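Local coordinates for protein terminal uridylyltransferase 1 (Trypanosoma brucei, PDB 5HZD) that adds uridines to the 3' ends of guide RNAs, ribosomal RNAs and some mRNAs and takes part in mitochondrial RNA editing, at residues 17-20 against 21-25; 37-40 against 41-44; 403-407 against 408-412; 471-474 against 475-479; 487-490 against 491-495. All coordinates share one frame; numbering follows the deposited sequence.

Interaction 1 (17-20 against 21-25); sequences TTHA and ALLAH. With ZN (zinc ion), chain B.
From Thr18 onward the chain turns into helix 19-30, where Leu22 N, Leu23 N and Ala24 N donate to Thr18 O, His19 O and Ala20 O in the i to i+4 pattern, the last of these bonds measuring 2.9 Å. Thr18 is the N-cap. Its OG1 accepts from Ala21 N at 3.1 Å with an N-H...O angle of 148°, and so caps an amide of the first turn whose other bond, to Thr18 O, is weak. The torsion that allows this (chi1 69°) sets OG1 between the backbone N and the carbonyl carbon, turned to Ala21 N; OG1 also lies 3.2 Å from Ala21 CB. One turn further on, Leu23 lies over a face of the His19 imidazole, a CH-pi contact in which CG is 4.1 Å from the ring centroid and 27° off the normal, while Leu23 CD1 reaches His19 CE1 at 3.6 Å. Leu22 CD2 comes to the same ring obliquely, on the His19 CD2 side. His19 NE2 is taken by Glu462, so the imidazole is fixed by an acidic partner as well as by the two leucines. This is the helix of the atypical C2H2 zinc finger, a domain required for proper folding of the catalytic domain. Its zinc ion is bound by His25 NE2 at 2.1 Å together with Cys8, Cys11 and His30. Leu22 packs against Phe16 of strand 15-16, on the hairpin side of the finger, and both Leu22 and Leu23 touch Val481 at the start of helix 481-497.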
# COMPACT_ATOMS: atom_id res chain seq x y z
N THR A 17 31.94 -15.89 -18.16
CA THR A 17 31.75 -15.09 -19.36
C THR A 17 30.48 -15.45 -20.11
O THR A 17 30.19 -14.84 -21.14
CB THR A 17 32.96 -15.19 -20.31
OG1 THR A 17 33.18 -16.56 -20.69
CG2 THR A 17 34.22 -14.68 -19.59
N THR A 18 29.71 -16.41 -19.60
CA THR A 18 28.40 -16.74 -20.16
C THR A 18 27.35 -16.92 -19.08
O THR A 18 27.66 -17.35 -17.96
CB THR A 18 28.42 -18.03 -21.03
OG1 THR A 18 28.63 -19.18 -20.19
CG2 THR A 18 29.51 -17.96 -22.09
N HIS A 19 26.11 -16.59 -19.43
CA HIS A 19 25.02 -16.80 -18.50
C HIS A 19 24.81 -18.27 -18.17
O HIS A 19 24.51 -18.61 -17.03
CB HIS A 19 23.73 -16.17 -19.04
CG HIS A 19 22.64 -16.08 -18.03
ND1 HIS A 19 21.44 -16.76 -18.16
CD2 HIS A 19 22.57 -15.43 -16.84
CE1 HIS A 19 20.68 -16.50 -17.11
NE2 HIS A 19 21.34 -15.70 -16.30
N ALA A 20 24.95 -19.13 -19.18
CA ALA A 20 24.81 -20.57 -18.99
C ALA A 20 25.76 -21.06 -17.90
O ALA A 20 25.39 -21.86 -17.04
CB ALA A 20 25.10 -21.30 -20.30
N ALA A 21 26.99 -20.56 -17.93
CA ALA A 21 28.00 -20.98 -16.97
C ALA A 21 27.63 -20.49 -15.56
O ALA A 21 27.87 -21.19 -14.57
CB ALA A 21 29.36 -20.46 -17.37
N LEU A 22 27.06 -19.29 -15.49
CA LEU A 22 26.62 -18.75 -14.21
C LEU A 22 25.51 -19.60 -13.62
O LEU A 22 25.55 -19.95 -12.44
CB LEU A 22 26.13 -17.30 -14.37
CG LEU A 22 25.65 -16.65 -13.07
CD1 LEU A 22 26.83 -16.36 -12.17
CD2 LEU A 22 24.83 -15.39 -13.36
N LEU A 23 24.53 -19.96 -14.45
CA LEU A 23 23.37 -20.73 -13.96
C LEU A 23 23.82 -22.12 -13.53
O LEU A 23 23.40 -22.62 -12.48
CB LEU A 23 22.31 -20.86 -15.05
CG LEU A 23 21.42 -19.67 -15.37
CD1 LEU A 23 20.49 -20.05 -16.50
CD2 LEU A 23 20.63 -19.24 -14.15
N ALA A 24 24.67 -22.75 -14.35
CA ALA A 24 25.23 -24.05 -14.00
C ALA A 24 26.00 -23.99 -12.70
O ALA A 24 25.91 -24.90 -11.88
CB ALA A 24 26.10 -24.58 -15.10
N HIS A 25 26.75 -22.91 -12.49
CA HIS A 25 27.50 -22.77 -11.25
C HIS A 25 26.53 -22.70 -10.06
O HIS A 25 26.78 -23.29 -9.00
CB HIS A 25 28.36 -21.51 -11.28
CG HIS A 25 28.86 -21.10 -9.93
ND1 HIS A 25 29.98 -21.66 -9.36
CD2 HIS A 25 28.38 -20.21 -9.03
CE1 HIS A 25 30.19 -21.11 -8.18
NE2 HIS A 25 29.21 -20.25 -7.95
ZN ZN B . 28.95 -19.07 -6.22

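Interaction 2 (37-40 against 41-44); sequences HARL and RRIA. With SO4 (sulfate ion), chain E.
Arg39 and Ile43 lie one turn apart on helix 37-47, joined through the backbone by Ile43 N donating to Arg39 O. Arg39 CB has Arg42 NH2 4.0 Å away, and CG keeps a similar distance from that nitrogen. The chain stays extended through CD, then bends at chi3 (61°), carrying the guanidinium round toward a bound sulfate, probably from the crystallisation liquor. Leu40 CG lies 4.2 Å above one face of the Arg39 guanidinium, toward its rim. At the tip, Arg39 NH1 donates to sulfate O4 at 3.2 Å and NH2 to sulfate O1 at 3.0 Å, the sulphur lying in the guanidinium plane at its edge; a second bond from NH2 to O4 is weak. Asp36 forms a salt bridge with the same NH2, so that nitrogen is shared between protein and anion. Arg42 returns along the helix instead: its guanidinium sets one face over Arg39 CA, 3.6 Å below and toward the rim, and stands at 64° to the Arg39 group. On another side of the helix His37 and Arg41 run alongside each other, His37 CE1 4.0 Å from Arg41 CD, their flat groups 19° from parallel. Leu40 CD2 meets Ile43 CD1 at 4.2 Å. Helix 37-47 rests on helix 481-497: His37 touches Leu485 and Thr489, Leu40 touches Arg493, Ile43 touches Leu496, and Arg41 NH1 is hydrogen-bonded to Tyr492 OH.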
# COMPACT_ATOMS: atom_id res chain seq x y z
N HIS A 37 14.73 -26.14 -6.74
CA HIS A 37 14.68 -25.59 -8.09
C HIS A 37 14.69 -26.65 -9.19
O HIS A 37 13.77 -26.70 -10.02
CB HIS A 37 15.80 -24.57 -8.36
CG HIS A 37 15.75 -23.97 -9.72
ND1 HIS A 37 16.65 -24.29 -10.72
CD2 HIS A 37 14.87 -23.10 -10.27
CE1 HIS A 37 16.34 -23.62 -11.82
NE2 HIS A 37 15.26 -22.90 -11.58
N ALA A 38 15.74 -27.46 -9.24
CA ALA A 38 15.89 -28.42 -10.32
C ALA A 38 14.73 -29.41 -10.37
O ALA A 38 14.24 -29.76 -11.44
CB ALA A 38 17.20 -29.15 -10.19
N ARG A 39 14.27 -29.83 -9.19
CA ARG A 39 13.19 -30.80 -9.04
C ARG A 39 11.83 -30.29 -9.50
O ARG A 39 11.11 -30.97 -10.24
CB ARG A 39 13.09 -31.24 -7.58
CG ARG A 39 12.02 -32.30 -7.35
CD ARG A 39 12.03 -32.81 -5.92
NE ARG A 39 11.76 -31.74 -4.97
CZ ARG A 39 10.54 -31.33 -4.64
NH1 ARG A 39 9.47 -31.92 -5.16
NH2 ARG A 39 10.38 -30.33 -3.78
N LEU A 40 11.46 -29.09 -9.07
CA LEU A 40 10.17 -28.55 -9.49
C LEU A 40 10.21 -28.14 -10.96
O LEU A 40 9.20 -28.22 -11.65
CB LEU A 40 9.75 -27.37 -8.61
CG LEU A 40 9.42 -27.73 -7.16
CD1 LEU A 40 8.88 -26.51 -6.42
CD2 LEU A 40 8.43 -28.91 -7.10
N ARG A 41 11.37 -27.66 -11.42
CA ARG A 41 11.53 -27.32 -12.84
C ARG A 41 11.29 -28.54 -13.68
O ARG A 41 10.63 -28.47 -14.73
CB ARG A 41 12.92 -26.74 -13.13
CG ARG A 41 13.30 -26.59 -14.60
CD ARG A 41 14.55 -25.70 -14.72
NE ARG A 41 15.17 -25.66 -16.04
CZ ARG A 41 14.98 -24.69 -16.94
NH1 ARG A 41 14.16 -23.68 -16.67
NH2 ARG A 41 15.60 -24.74 -18.12
N ARG A 42 11.85 -29.67 -13.26
CA ARG A 42 11.67 -30.91 -14.01
C ARG A 42 10.21 -31.35 -14.04
O ARG A 42 9.71 -31.75 -15.10
CB ARG A 42 12.55 -32.03 -13.44
CG ARG A 42 13.98 -32.04 -13.96
CD ARG A 42 14.73 -33.34 -13.60
NE ARG A 42 15.07 -33.41 -12.18
CZ ARG A 42 14.31 -34.00 -11.25
NH1 ARG A 42 13.17 -34.59 -11.60
NH2 ARG A 42 14.70 -34.00 -9.98
N ILE A 43 9.52 -31.27 -12.90
CA ILE A 43 8.09 -31.61 -12.86
C ILE A 43 7.29 -30.72 -13.80
O ILE A 43 6.49 -31.21 -14.61
CB ILE A 43 7.52 -31.59 -11.43
CG1 ILE A 43 8.20 -32.69 -10.61
CG2 ILE A 43 6.01 -31.82 -11.46
CD1 ILE A 43 7.96 -32.61 -9.13
N ALA A 44 7.51 -29.40 -13.73
CA ALA A 44 6.75 -28.49 -14.58
C ALA A 44 7.10 -28.69 -16.05
O ALA A 44 6.23 -28.57 -16.90
CB ALA A 44 6.98 -27.05 -14.16
S SO4 E . 6.82 -29.27 -2.93
O1 SO4 E . 8.13 -28.98 -2.34
O2 SO4 E . 6.29 -28.09 -3.61
O3 SO4 E . 5.91 -29.67 -1.86
O4 SO4 E . 6.98 -30.37 -3.89

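Interaction 3 (403-407 against 408-412); sequences FYFYS and FEFDW
Tyr406 turns the edge of its ring toward the face of Phe410 in an offset edge-to-face pair, centroids 5.6 Å apart and planes at 66°. It meets the six-membered ring of Trp412 more obliquely, Tyr406 CD1 touching Trp412 CZ2 at 3.6 Å. Phe410 CD2 lies 3.6 Å above the Trp412 ring, over its centre, and completes an aromatic cluster of three. The indole is held by its own N-H: Trp412 NE1 donates to Tyr406 O at 2.9 Å, on a lone pair in the carbonyl plane. Phe410 CB sits over a face of the Phe405 ring, a CH-pi contact. The Tyr404 and Phe408 side chains cross at about a right angle, but their ring planes meet at 44°, neither stacked nor edge-to-face. Glu409 OE1 lies at the Tyr404 edge, 3.3 Å from CD2.

These contacts lie on helix 385-409 and the residues that follow, within the Cid1-like poly(A) polymerase region. A wider pi-type turn lets Phe405 O accept from both Glu409 N and Phe410 N, the latter at 2.8 Å. Within this mainly aromatic contact the polar groups Trp412 NE1, Ser407 OG (to Phe403 O), Tyr406 OH (to Met342 O) and Glu409 OE2 (to Lys350) each have a partner.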
# COMPACT_ATOMS: atom_id res chain seq x y z
N PHE A 403 1.34 -17.91 -13.66
CA PHE A 403 2.46 -18.78 -13.26
C PHE A 403 3.04 -19.47 -14.48
O PHE A 403 4.26 -19.63 -14.58
CB PHE A 403 2.01 -19.78 -12.19
CG PHE A 403 1.82 -19.14 -10.85
CD1 PHE A 403 2.93 -18.80 -10.09
CD2 PHE A 403 0.55 -18.85 -10.36
CE1 PHE A 403 2.76 -18.20 -8.84
CE2 PHE A 403 0.39 -18.25 -9.12
CZ PHE A 403 1.49 -17.93 -8.36
N TYR A 404 2.19 -19.88 -15.43
CA TYR A 404 2.74 -20.43 -16.67
C TYR A 404 3.58 -19.41 -17.47
O TYR A 404 4.68 -19.75 -17.95
CB TYR A 404 1.63 -21.04 -17.53
CG TYR A 404 2.16 -21.77 -18.75
CD1 TYR A 404 2.56 -23.09 -18.66
CD2 TYR A 404 2.27 -21.12 -19.97
CE1 TYR A 404 3.07 -23.75 -19.78
CE2 TYR A 404 2.77 -21.75 -21.08
CZ TYR A 404 3.15 -23.07 -20.98
OH TYR A 404 3.65 -23.70 -22.10
N PHE A 405 3.06 -18.19 -17.61
CA PHE A 405 3.75 -17.13 -18.35
C PHE A 405 5.14 -16.90 -17.78
O PHE A 405 6.14 -16.86 -18.53
CB PHE A 405 2.91 -15.85 -18.28
CG PHE A 405 3.50 -14.69 -19.03
CD1 PHE A 405 3.48 -14.64 -20.41
CD2 PHE A 405 4.09 -13.64 -18.34
CE1 PHE A 405 4.05 -13.56 -21.13
CE2 PHE A 405 4.65 -12.54 -19.04
CZ PHE A 405 4.62 -12.50 -20.43
N TYR A 406 5.24 -16.79 -16.46
CA TYR A 406 6.55 -16.47 -15.89
C TYR A 406 7.45 -17.68 -15.74
O TYR A 406 8.66 -17.53 -15.56
CB TYR A 406 6.40 -15.67 -14.60
CG TYR A 406 5.97 -14.25 -14.90
CD1 TYR A 406 6.80 -13.40 -15.64
CD2 TYR A 406 4.73 -13.76 -14.45
CE1 TYR A 406 6.42 -12.10 -15.93
CE2 TYR A 406 4.35 -12.43 -14.73
CZ TYR A 406 5.20 -11.62 -15.47
OH TYR A 406 4.84 -10.33 -15.76
N SER A 407 6.88 -18.87 -15.82
CA SER A 407 7.71 -20.06 -15.76
C SER A 407 8.25 -20.48 -17.14
O SER A 407 9.36 -21.00 -17.23
CB SER A 407 6.94 -21.23 -15.10
OG SER A 407 6.60 -21.00 -13.73
N PHE A 408 7.50 -20.22 -18.21
CA PHE A 408 7.86 -20.75 -19.55
C PHE A 408 7.86 -19.78 -20.71
O PHE A 408 8.51 -20.05 -21.72
CB PHE A 408 6.95 -21.95 -19.91
CG PHE A 408 7.17 -23.14 -19.05
CD1 PHE A 408 8.35 -23.86 -19.13
CD2 PHE A 408 6.21 -23.53 -18.13
CE1 PHE A 408 8.57 -24.95 -18.30
CE2 PHE A 408 6.41 -24.62 -17.31
CZ PHE A 408 7.59 -25.34 -17.39
N GLU A 409 7.13 -18.68 -20.61
CA GLU A 409 6.97 -17.80 -21.76
C GLU A 409 7.83 -16.55 -21.67
O GLU A 409 8.56 -16.20 -22.61
CB GLU A 409 5.52 -17.37 -21.87
CG GLU A 409 4.51 -18.49 -21.97
CD GLU A 409 3.14 -17.92 -22.23
OE1 GLU A 409 2.25 -18.09 -21.38
OE2 GLU A 409 2.98 -17.25 -23.28
N PHE A 410 7.77 -15.87 -20.52
CA PHE A 410 8.53 -14.63 -20.37
C PHE A 410 10.04 -14.88 -20.43
O PHE A 410 10.55 -15.80 -19.78
CB PHE A 410 8.16 -13.91 -19.06
CG PHE A 410 8.87 -12.61 -18.91
CD1 PHE A 410 8.54 -11.54 -19.72
CD2 PHE A 410 9.92 -12.48 -18.00
CE1 PHE A 410 9.24 -10.33 -19.64
CE2 PHE A 410 10.63 -11.28 -17.92
CZ PHE A 410 10.30 -10.21 -18.74
N ASP A 411 10.75 -14.04 -21.19
CA ASP A 411 12.19 -14.23 -21.36
C ASP A 411 12.93 -13.45 -20.28
O ASP A 411 13.33 -12.30 -20.49
CB ASP A 411 12.63 -13.77 -22.74
CG ASP A 411 14.06 -14.17 -23.06
OD1 ASP A 411 14.84 -14.46 -22.12
OD2 ASP A 411 14.39 -14.21 -24.26
N TRP A 412 13.13 -14.09 -19.14
CA TRP A 412 13.80 -13.43 -18.01
C TRP A 412 15.24 -13.08 -18.34
O TRP A 412 15.82 -12.17 -17.74
CB TRP A 412 13.80 -14.31 -16.78
CG TRP A 412 12.47 -14.48 -16.07
CD1 TRP A 412 11.67 -15.59 -16.12
CD2 TRP A 412 11.85 -13.58 -15.14
NE1 TRP A 412 10.58 -15.43 -15.29
CE2 TRP A 412 10.66 -14.21 -14.68
CE3 TRP A 412 12.17 -12.31 -14.65
CZ2 TRP A 412 9.80 -13.62 -13.75
CZ3 TRP A 412 11.31 -11.70 -13.73
CH2 TRP A 412 10.13 -12.36 -13.29
O HOH W 1 9.87 -17.93 -18.34

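Interaction 4 (471-474 against 475-479); sequences ENLN and LGRHI. With SO4 (sulfate ion), chain C.
Asn474 O is gripped twice by Arg477: by its backbone N at 3.0 Å, which closes a type I beta turn from Asn474 to Arg477, and by NH1, also at 3.0 Å, with the oxygen lying in the Arg477 guanidinium plane. The two donors approach from opposite faces of the carbonyl. Arg477 manages this because chi1 (65°) folds CG in between its own N and carbonyl carbon, bringing the extended chain back over the turn. The other edge of the guanidinium holds a sulfate, probably from the crystallisation liquor, with Arg477 NE donating to sulfate O3 at 2.9 Å and NH2 to O4; His478 NE2 donates to the same O4. Leu473 CD1 lies 3.4 Å above one face of the Arg477 guanidinium, toward its rim. Asn474 OD1 accepts from Gly476 N at 2.9 Å, the donor standing above the amide plane, and from Ile465 N, while ND2 is spent on Arg460 O and Leu463 O.

Residues 471-474 close the inferred nucleotide recognition motif, so the asparagine ties its end to its beginning. The loop runs between helices 427-430 and 481-497, and Leu475 packs on Ala338 and Ile341 of helix 336-349, close to Tyr337 of the UTP site.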
# COMPACT_ATOMS: atom_id res chain seq x y z
N GLU A 471 13.14 6.38 -13.60
CA GLU A 471 13.99 5.78 -14.63
C GLU A 471 15.27 5.19 -14.05
O GLU A 471 15.79 5.63 -13.02
CB GLU A 471 14.30 6.74 -15.79
CG GLU A 471 14.66 6.00 -17.08
CD GLU A 471 15.16 6.95 -18.17
OE1 GLU A 471 15.78 6.48 -19.15
OE2 GLU A 471 14.93 8.18 -18.04
N ASN A 472 15.70 4.12 -14.70
CA ASN A 472 16.89 3.39 -14.34
C ASN A 472 16.86 2.75 -12.98
O ASN A 472 17.92 2.52 -12.41
CB ASN A 472 18.15 4.25 -14.50
CG ASN A 472 19.37 3.39 -14.75
OD1 ASN A 472 19.26 2.30 -15.33
ND2 ASN A 472 20.53 3.85 -14.29
N LEU A 473 15.66 2.39 -12.50
CA LEU A 473 15.52 1.65 -11.26
C LEU A 473 14.94 0.28 -11.55
O LEU A 473 13.81 0.17 -12.01
CB LEU A 473 14.60 2.38 -10.29
CG LEU A 473 14.42 1.68 -8.94
CD1 LEU A 473 15.73 1.64 -8.15
CD2 LEU A 473 13.28 2.35 -8.14
N ASN A 474 15.73 -0.75 -11.29
CA ASN A 474 15.27 -2.12 -11.37
C ASN A 474 14.70 -2.57 -10.05
O ASN A 474 15.42 -2.61 -9.04
CB ASN A 474 16.43 -3.07 -11.78
CG ASN A 474 15.97 -4.52 -11.93
OD1 ASN A 474 14.77 -4.78 -12.04
ND2 ASN A 474 16.92 -5.47 -11.92
N LEU A 475 13.43 -2.94 -10.04
CA LEU A 475 12.83 -3.44 -8.80
C LEU A 475 13.45 -4.78 -8.38
O LEU A 475 13.34 -5.19 -7.22
CB LEU A 475 11.29 -3.50 -8.88
CG LEU A 475 10.67 -2.15 -9.27
CD1 LEU A 475 9.15 -2.26 -9.32
CD2 LEU A 475 11.06 -1.09 -8.24
N GLY A 476 14.13 -5.46 -9.30
CA GLY A 476 14.89 -6.64 -8.94
C GLY A 476 16.39 -6.45 -8.72
O GLY A 476 17.16 -7.41 -8.81
N ARG A 477 16.81 -5.21 -8.45
CA ARG A 477 18.22 -4.87 -8.35
C ARG A 477 19.02 -5.60 -7.29
O ARG A 477 20.25 -5.61 -7.36
CB ARG A 477 18.40 -3.36 -8.18
CG ARG A 477 17.82 -2.83 -6.87
CD ARG A 477 17.71 -1.31 -6.87
NE ARG A 477 17.04 -0.84 -5.64
CZ ARG A 477 15.72 -0.89 -5.43
NH1 ARG A 477 14.91 -1.41 -6.36
NH2 ARG A 477 15.21 -0.44 -4.29
N HIS A 478 18.37 -6.17 -6.29
CA HIS A 478 19.13 -6.91 -5.28
C HIS A 478 19.07 -8.42 -5.48
O HIS A 478 19.61 -9.17 -4.66
CB HIS A 478 18.64 -6.61 -3.85
CG HIS A 478 18.61 -5.14 -3.52
ND1 HIS A 478 19.74 -4.36 -3.47
CD2 HIS A 478 17.57 -4.33 -3.21
CE1 HIS A 478 19.40 -3.12 -3.15
NE2 HIS A 478 18.09 -3.08 -2.99
N ILE A 479 18.46 -8.86 -6.58
CA ILE A 479 18.29 -10.28 -6.84
C ILE A 479 19.38 -10.84 -7.74
O ILE A 479 19.32 -10.71 -8.97
CB ILE A 479 16.89 -10.58 -7.42
CG1 ILE A 479 15.83 -10.04 -6.46
CG2 ILE A 479 16.74 -12.09 -7.68
CD1 ILE A 479 14.39 -10.21 -6.96
S SO4 C . 18.48 0.73 -2.58
O1 SO4 C . 17.81 2.02 -2.71
O2 SO4 C . 19.60 0.85 -1.64
O3 SO4 C . 18.98 0.32 -3.89
O4 SO4 C . 17.52 -0.25 -2.07

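Interaction 5 (487-490 against 491-495); sequences VRTE and LYRGL. With SO4 (sulfate ion), chain E.
Helix 481-497, a long helix near the end of the chain, carries a salt bridge between Glu490 and Arg493 on one side. Arg493 grips the carboxylate side-on: Arg493 NE donates to Glu490 OE1 and Arg493 NH2 to Glu490 OE2, both bonds 2.8 Å long and nearly straight. Both oxygens are met on the syn side, though some 30° out of the carboxylate plane, and both lie near the guanidinium plane. Glu490 bends at chi2 (-53°), and Arg493 bends at chi3; the two side chains therefore run alongside each other and bring their ends together. Two bonds hold the guanidinium against rotation, with Arg493 NH1 turned to a sulfate, probably from the crystallisation liquor, whose O2 it reaches at 2.9 Å.

The helix is wedged among helices 310-324, 37-47 and 385-409: Glu490 and Leu491 rest on Trp320, and Tyr492 on both Ala44 and Ser407. Thr489 CG2 lies beside Arg493 NH2 at 3.6 Å. The Val487 and Leu491 side chains lie side by side on the buried face, Val487 CG1 4.1 Å from Leu491 CD1. Tyr492 turns its ring past Arg488 O, which is 3.1 Å from Tyr492 CD2.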
# COMPACT_ATOMS: atom_id res chain seq x y z
N VAL A 487 13.36 -17.49 -6.62
CA VAL A 487 12.14 -16.93 -7.17
C VAL A 487 11.54 -17.86 -8.22
O VAL A 487 10.35 -18.17 -8.18
CB VAL A 487 12.38 -15.54 -7.79
CG1 VAL A 487 11.10 -15.03 -8.46
CG2 VAL A 487 12.81 -14.56 -6.68
N ARG A 488 12.36 -18.31 -9.17
CA ARG A 488 11.88 -19.23 -10.18
C ARG A 488 11.28 -20.48 -9.55
O ARG A 488 10.29 -21.02 -10.05
CB ARG A 488 12.98 -19.63 -11.16
CG ARG A 488 13.51 -18.47 -12.04
CD ARG A 488 12.43 -17.80 -12.92
NE ARG A 488 11.88 -18.72 -13.91
CZ ARG A 488 12.44 -19.02 -15.09
NH1 ARG A 488 13.62 -18.49 -15.46
NH2 ARG A 488 11.82 -19.85 -15.92
N THR A 489 11.90 -20.99 -8.48
CA THR A 489 11.37 -22.16 -7.77
C THR A 489 9.93 -21.94 -7.35
O THR A 489 9.06 -22.80 -7.59
CB THR A 489 12.16 -22.48 -6.47
OG1 THR A 489 13.51 -22.82 -6.81
CG2 THR A 489 11.56 -23.67 -5.74
N GLU A 490 9.68 -20.78 -6.75
CA GLU A 490 8.33 -20.47 -6.27
C GLU A 490 7.32 -20.29 -7.41
O GLU A 490 6.14 -20.63 -7.25
CB GLU A 490 8.32 -19.27 -5.32
CG GLU A 490 9.19 -19.47 -4.05
CD GLU A 490 8.87 -20.75 -3.27
OE1 GLU A 490 7.68 -21.17 -3.19
OE2 GLU A 490 9.83 -21.37 -2.72
N LEU A 491 7.77 -19.78 -8.56
CA LEU A 491 6.84 -19.66 -9.69
C LEU A 491 6.46 -21.07 -10.19
O LEU A 491 5.28 -21.31 -10.50
CB LEU A 491 7.48 -18.82 -10.79
CG LEU A 491 7.57 -17.35 -10.43
CD1 LEU A 491 8.60 -16.67 -11.33
CD2 LEU A 491 6.21 -16.65 -10.56
N TYR A 492 7.42 -22.00 -10.25
CA TYR A 492 7.07 -23.36 -10.64
C TYR A 492 6.13 -23.96 -9.62
O TYR A 492 5.19 -24.67 -9.99
CB TYR A 492 8.30 -24.29 -10.74
CG TYR A 492 9.29 -23.96 -11.80
CD1 TYR A 492 8.90 -23.88 -13.13
CD2 TYR A 492 10.63 -23.78 -11.48
CE1 TYR A 492 9.83 -23.58 -14.13
CE2 TYR A 492 11.57 -23.48 -12.47
CZ TYR A 492 11.16 -23.39 -13.78
OH TYR A 492 12.07 -23.08 -14.76
N ARG A 493 6.38 -23.72 -8.32
CA ARG A 493 5.57 -24.30 -7.27
C ARG A 493 4.14 -23.77 -7.37
O ARG A 493 3.18 -24.54 -7.22
CB ARG A 493 6.18 -23.99 -5.90
CG ARG A 493 5.60 -24.85 -4.81
CD ARG A 493 5.97 -24.45 -3.39
NE ARG A 493 7.35 -24.00 -3.21
CZ ARG A 493 8.40 -24.77 -2.96
NH1 ARG A 493 8.33 -26.11 -2.87
NH2 ARG A 493 9.57 -24.18 -2.80
N GLY A 494 3.99 -22.48 -7.67
CA GLY A 494 2.66 -21.92 -7.82
C GLY A 494 1.89 -22.55 -8.97
O GLY A 494 0.70 -22.86 -8.84
N LEU A 495 2.58 -22.73 -10.10
CA LEU A 495 1.99 -23.33 -11.30
C LEU A 495 1.46 -24.72 -10.96
O LEU A 495 0.30 -25.04 -11.25
CB LEU A 495 3.05 -23.46 -12.38
CG LEU A 495 2.60 -24.08 -13.70
CD1 LEU A 495 1.58 -23.16 -14.36
CD2 LEU A 495 3.80 -24.27 -14.62
S SO4 E . 6.82 -29.27 -2.93
O1 SO4 E . 8.13 -28.98 -2.34
O2 SO4 E . 6.29 -28.09 -3.61
O3 SO4 E . 5.91 -29.67 -1.86
O4 SO4 E . 6.98 -30.37 -3.89

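In the fold
Interactions 3 and 5 are buried, interactions 2 and 4 partly so, and interaction 1 lies at the surface in the zinc finger. Interactions 2, 3 and 5 form one block: helix 481-497 touches both helix 37-47 and helix 385-409, and Phe408 of interaction 3 packs against Ala44 of interaction 2. A single sulfate joins interactions 2 and 5, bound by Arg39 and Arg493. Interaction 4, about 19 Å from interaction 3 between centres, belongs to a loop by the nucleotide pocket and has its own sulfate. Chemistry follows place: metal and cap at the finger, aromatic rings inside, charged groups round sulfates on helices 37-47 and 481-497 and in the 475-479 loop.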